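Local coordinates for protein RhCC (Rhodococcus jostii, PDB 4U5R) that probably acts as a cofactor-independent oxygenase of the tautomerase superfamily, built on beta-alpha-beta units, and can bind magnesium, at residues Met73-Ala76 / Glu77-Ala80; Ala11-Pro14 / Asp15-Glu18. The protein carries 1 engineered substitution. All blocks are in the same frame, centred on the assembly; numbering follows the deposited sequence.

Contact 1. Residues Met73-Ala76 / Glu77-Ala80; sequences META and EVRA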
loop_
_atom_site.group_PDB
_atom_site.type_symbol
_atom_site.label_atom_id
_atom_site.label_comp_id
_atom_site.label_asym_id
_atom_site.label_seq_id
_atom_site.Cartn_x
_atom_site.Cartn_y
_atom_site.Cartn_z
ATOM N N MET B 73 4.515 -16.163 6.687
ATOM C CA MET B 73 4.405 -16.615 8.066
ATOM C C MET B 73 3.233 -17.581 8.157
ATOM O O MET B 73 2.078 -17.179 8.011
ATOM C CB MET B 73 4.226 -15.429 9.013
ATOM C CG MET B 73 5.425 -14.503 9.048
ATOM S SD MET B 73 5.170 -13.032 10.060
ATOM C CE MET B 73 3.916 -12.170 9.120
ATOM N N GLU B 74 3.536 -18.856 8.387
ATOM C CA GLU B 74 2.566 -19.923 8.155
ATOM C C GLU B 74 1.839 -20.462 9.392
ATOM O O GLU B 74 0.971 -21.321 9.259
ATOM C CB GLU B 74 3.259 -21.088 7.445
ATOM C CG GLU B 74 3.850 -20.719 6.094
ATOM C CD GLU B 74 4.366 -21.928 5.338
ATOM O OE1 GLU B 74 3.803 -23.029 5.517
ATOM O OE2 GLU B 74 5.337 -21.778 4.570
ATOM N N THR B 75 2.185 -19.983 10.585
ATOM C CA THR B 75 1.507 -20.446 11.796
ATOM C C THR B 75 1.057 -19.272 12.638
ATOM O O THR B 75 1.638 -18.193 12.550
ATOM C CB THR B 75 2.404 -21.348 12.672
ATOM O OG1 THR B 75 3.525 -20.592 13.147
ATOM C CG2 THR B 75 2.897 -22.558 11.892
ATOM N N ALA B 76 0.029 -19.488 13.457
ATOM C CA ALA B 76 -0.467 -18.459 14.361
ATOM C C ALA B 76 0.640 -17.977 15.295
ATOM O O ALA B 76 0.765 -16.781 15.551
ATOM C CB ALA B 76 -1.656 -18.981 15.165
ATOM N N GLU B 77 1.445 -18.919 15.784
ATOM C CA GLU B 77 2.506 -18.629 16.741
ATOM C C GLU B 77 3.535 -17.676 16.149
ATOM O O GLU B 77 3.890 -16.675 16.766
ATOM C CB GLU B 77 3.183 -19.929 17.194
ATOM C CG GLU B 77 3.994 -19.813 18.480
ATOM C CD GLU B 77 5.475 -19.571 18.236
ATOM O OE1 GLU B 77 5.851 -19.228 17.095
ATOM O OE2 GLU B 77 6.268 -19.729 19.190
ATOM N N VAL B 78 4.009 -17.993 14.947
ATOM C CA VAL B 78 5.007 -17.170 14.269
ATOM C C VAL B 78 4.458 -15.788 13.943
ATOM O O VAL B 78 5.149 -14.783 14.113
ATOM C CB VAL B 78 5.502 -17.849 12.981
ATOM C CG1 VAL B 78 6.380 -16.899 12.165
ATOM C CG2 VAL B 78 6.270 -19.123 13.328
ATOM N N ARG B 79 3.214 -15.747 13.477
ATOM C CA ARG B 79 2.541 -14.486 13.161
ATOM C C ARG B 79 2.362 -13.610 14.399
ATOM O O ARG B 79 2.617 -12.403 14.351
ATOM C CB ARG B 79 1.192 -14.765 12.497
ATOM C CG ARG B 79 1.345 -15.418 11.133
ATOM C CD ARG B 79 0.048 -16.039 10.622
ATOM N NE ARG B 79 -0.857 -15.053 10.046
ATOM C CZ ARG B 79 -0.763 -14.594 8.801
ATOM N NH1 ARG B 79 0.203 -15.028 7.997
ATOM N NH2 ARG B 79 -1.632 -13.696 8.364
ATOM N N ALA B 80 1.946 -14.208 15.513
ATOM C CA ALA B 80 1.824 -13.451 16.762
ATOM C C ALA B 80 3.177 -12.931 17.255
ATOM O O ALA B 80 3.275 -11.818 17.761
ATOM C CB ALA B 80 1.159 -14.306 17.836
#
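Arg-79 NH1 is gripped from two sides of the chain: it gives a hydrogen bond to the carbonyl O of Met-73, 2.9 Å away, and has a long, weak ion pair with Glu-107. This happens just ahead of the N-cap of helix 76-90, where Thr-75 holds the capping position. NH1 comes in within the plane of the carbonyl, and the O lies at the edge of the guanidinium, only 9° from its plane, though the two planes themselves are strongly twisted against each other. A bend at chi3 (80°) turns the end of the arginine back toward the loop. Its NE makes a salt bridge to Asp-111 of the second subunit; the guanidinium thus ties the start of the helix to the subunit interface, where Met-73 and Arg-79 both pack on Leu-112 of the second subunit.

The cap itself uses Thr-75 OG1, which accepts from Val-78 N at 3.2 Å. With chi1 at 64°, OG1 sits between its own backbone N and carbonyl carbon, facing the first turn. The first helical bonds follow: Arg-79 N to Thr-75 O at 3.1 Å and Ala-80 N to Ala-76 O at 2.8 Å. Apolar contact joins the loop to the helix, with Met-73 CB lying against Arg-79 CG at 3.6 Å while Met-73 CG meets the CG1 branch of Val-78 at 4.0 Å.

Contact 2. Residues Ala11-Pro14 / Asp15-Glu18; sequences AFTP and DDKE
Thr-13 and Asp-16 hold each other by reciprocal bonds, a capping box at the start of helix 14-32. Asp-16 N donates to Thr-13 OG1 at 2.9 Å, and Thr-13 N donates back to Asp-16 OD2 at 3.1 Å. The return bond is fairly straight at its hydrogen, yet it reaches OD2 from above the carboxylate, 42° out of its plane. Asp-16 CG stands anti to the carbonyl carbon (chi1 -77°), which carries the carboxylate back over the N-cap residue. That same OD2 also takes a salt bridge from Arg-97. An asparagine in place of Asp-16 would probably leave Arg-97 without its charged mate, and an amide turned with its NH2 toward Thr-13 N would probably cost the return bond of the box.

Next to the box, Phe-12 CB touches Asp-16 CB at 3.7 Å and Lys-17 CG at 3.8 Å. The ring and the carboxylate are turned 88° to each other, and the Phe-12 side chain also packs against Phe-43 of strand 40-46 and Phe-93. Backbone bonds from Lys-17 N to Thr-13 O (3.0 Å) and from Glu-18 N to Pro-14 O begin the helix. Beyond them, Lys-17 NZ reaches Glu-49 O of the third subunit, and Glu-18 forms a salt bridge with Lys-56 there. Asp-16 brings negative charge to the N-terminal end of the helix, where it is likely to be welcomed by both the helix dipole and the guanidinium of Arg-97.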
loop_
_atom_site.group_PDB
_atom_site.type_symbol
_atom_site.label_atom_id
_atom_site.label_comp_id
_atom_site.label_asym_id
_atom_site.label_seq_id
_atom_site.Cartn_x
_atom_site.Cartn_y
_atom_site.Cartn_z
ATOM N N ALA B 11 8.805 14.568 14.143
ATOM C CA ALA B 11 8.795 13.709 15.325
ATOM C C ALA B 11 10.158 13.067 15.579
ATOM O O ALA B 11 10.592 12.952 16.731
ATOM C CB ALA B 11 7.729 12.616 15.189
ATOM N N PHE B 12 10.812 12.630 14.500
ATOM C CA PHE B 12 12.085 11.922 14.593
ATOM C C PHE B 12 13.251 12.687 13.990
ATOM O O PHE B 12 13.147 13.246 12.894
ATOM C CB PHE B 12 11.992 10.561 13.902
ATOM C CG PHE B 12 11.019 9.614 14.539
ATOM C CD1 PHE B 12 10.835 9.588 15.909
ATOM C CD2 PHE B 12 10.308 8.719 13.754
ATOM C CE1 PHE B 12 9.949 8.697 16.483
ATOM C CE2 PHE B 12 9.419 7.826 14.321
ATOM C CZ PHE B 12 9.231 7.820 15.683
ATOM N N THR B 13 14.371 12.674 14.704
ATOM C CA THR B 13 15.632 13.208 14.187
ATOM C C THR B 13 16.249 12.216 13.214
ATOM O O THR B 13 15.848 11.054 13.184
ATOM C CB THR B 13 16.644 13.478 15.316
ATOM O OG1 THR B 13 16.992 12.239 15.942
ATOM C CG2 THR B 13 16.069 14.444 16.352
ATOM N N PRO B 14 17.240 12.657 12.421
ATOM C CA PRO B 14 17.929 11.674 11.576
ATOM C C PRO B 14 18.530 10.516 12.394
ATOM O O PRO B 14 18.456 9.349 11.979
ATOM C CB PRO B 14 19.022 12.507 10.897
ATOM C CG PRO B 14 18.463 13.879 10.854
ATOM C CD PRO B 14 17.653 14.039 12.112
ATOM N N ASP B 15 19.098 10.831 13.557
ATOM C CA ASP B 15 19.611 9.800 14.450
ATOM C C ASP B 15 18.503 8.852 14.923
ATOM O O ASP B 15 18.714 7.644 14.952
ATOM C CB ASP B 15 20.325 10.436 15.645
ATOM C CG ASP B 15 21.672 11.035 15.267
ATOM O OD1 ASP B 15 22.173 10.729 14.161
ATOM O OD2 ASP B 15 22.235 11.806 16.074
ATOM N N ASP B 16 17.328 9.393 15.262
ATOM C CA ASP B 16 16.157 8.567 15.602
ATOM C C ASP B 16 15.808 7.582 14.490
ATOM O O ASP B 16 15.484 6.428 14.743
ATOM C CB ASP B 16 14.909 9.424 15.845
ATOM C CG ASP B 16 14.887 10.121 17.197
ATOM O OD1 ASP B 16 15.645 9.756 18.128
ATOM O OD2 ASP B 16 14.060 11.050 17.317
ATOM N N LYS B 17 15.836 8.065 13.255
ATOM C CA LYS B 17 15.410 7.231 12.135
ATOM C C LYS B 17 16.428 6.122 11.869
ATOM O O LYS B 17 16.066 4.988 11.537
ATOM C CB LYS B 17 15.174 8.102 10.897
ATOM C CG LYS B 17 13.922 8.956 11.017
ATOM C CD LYS B 17 13.675 9.843 9.813
ATOM C CE LYS B 17 14.392 11.179 9.945
ATOM N NZ LYS B 17 13.962 12.104 8.862
ATOM N N GLU B 18 17.705 6.444 12.040
ATOM C CA GLU B 18 18.758 5.442 11.952
ATOM C C GLU B 18 18.591 4.361 13.024
ATOM O O GLU B 18 18.587 3.162 12.722
ATOM C CB GLU B 18 20.124 6.114 12.078
ATOM C CG GLU B 18 21.290 5.196 11.796
ATOM C CD GLU B 18 22.577 5.971 11.658
ATOM O OE1 GLU B 18 22.915 6.725 12.595
ATOM O OE2 GLU B 18 23.236 5.843 10.606
#

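The two contacts cap the N-terminal ends of two different helices: contact 2 opens helix 14-32 after strand 2-8, and contact 1, later in the chain, opens helix 76-90 after strand 61-68. Their centres are 31 Å apart and their nearest atoms about 21 Å, on opposite sides of the chain's centre. Strands 2-8 and 61-68 are antiparallel neighbours in the middle of the four-stranded sheet, and each helix links one of them to a parallel strand beside it, 40-46 or 100-107: two beta-alpha-beta units, as in the tautomerase superfamily. Contact 1 meets the second subunit and contact 2 the third, placing both helix starts at interfaces of the trimer.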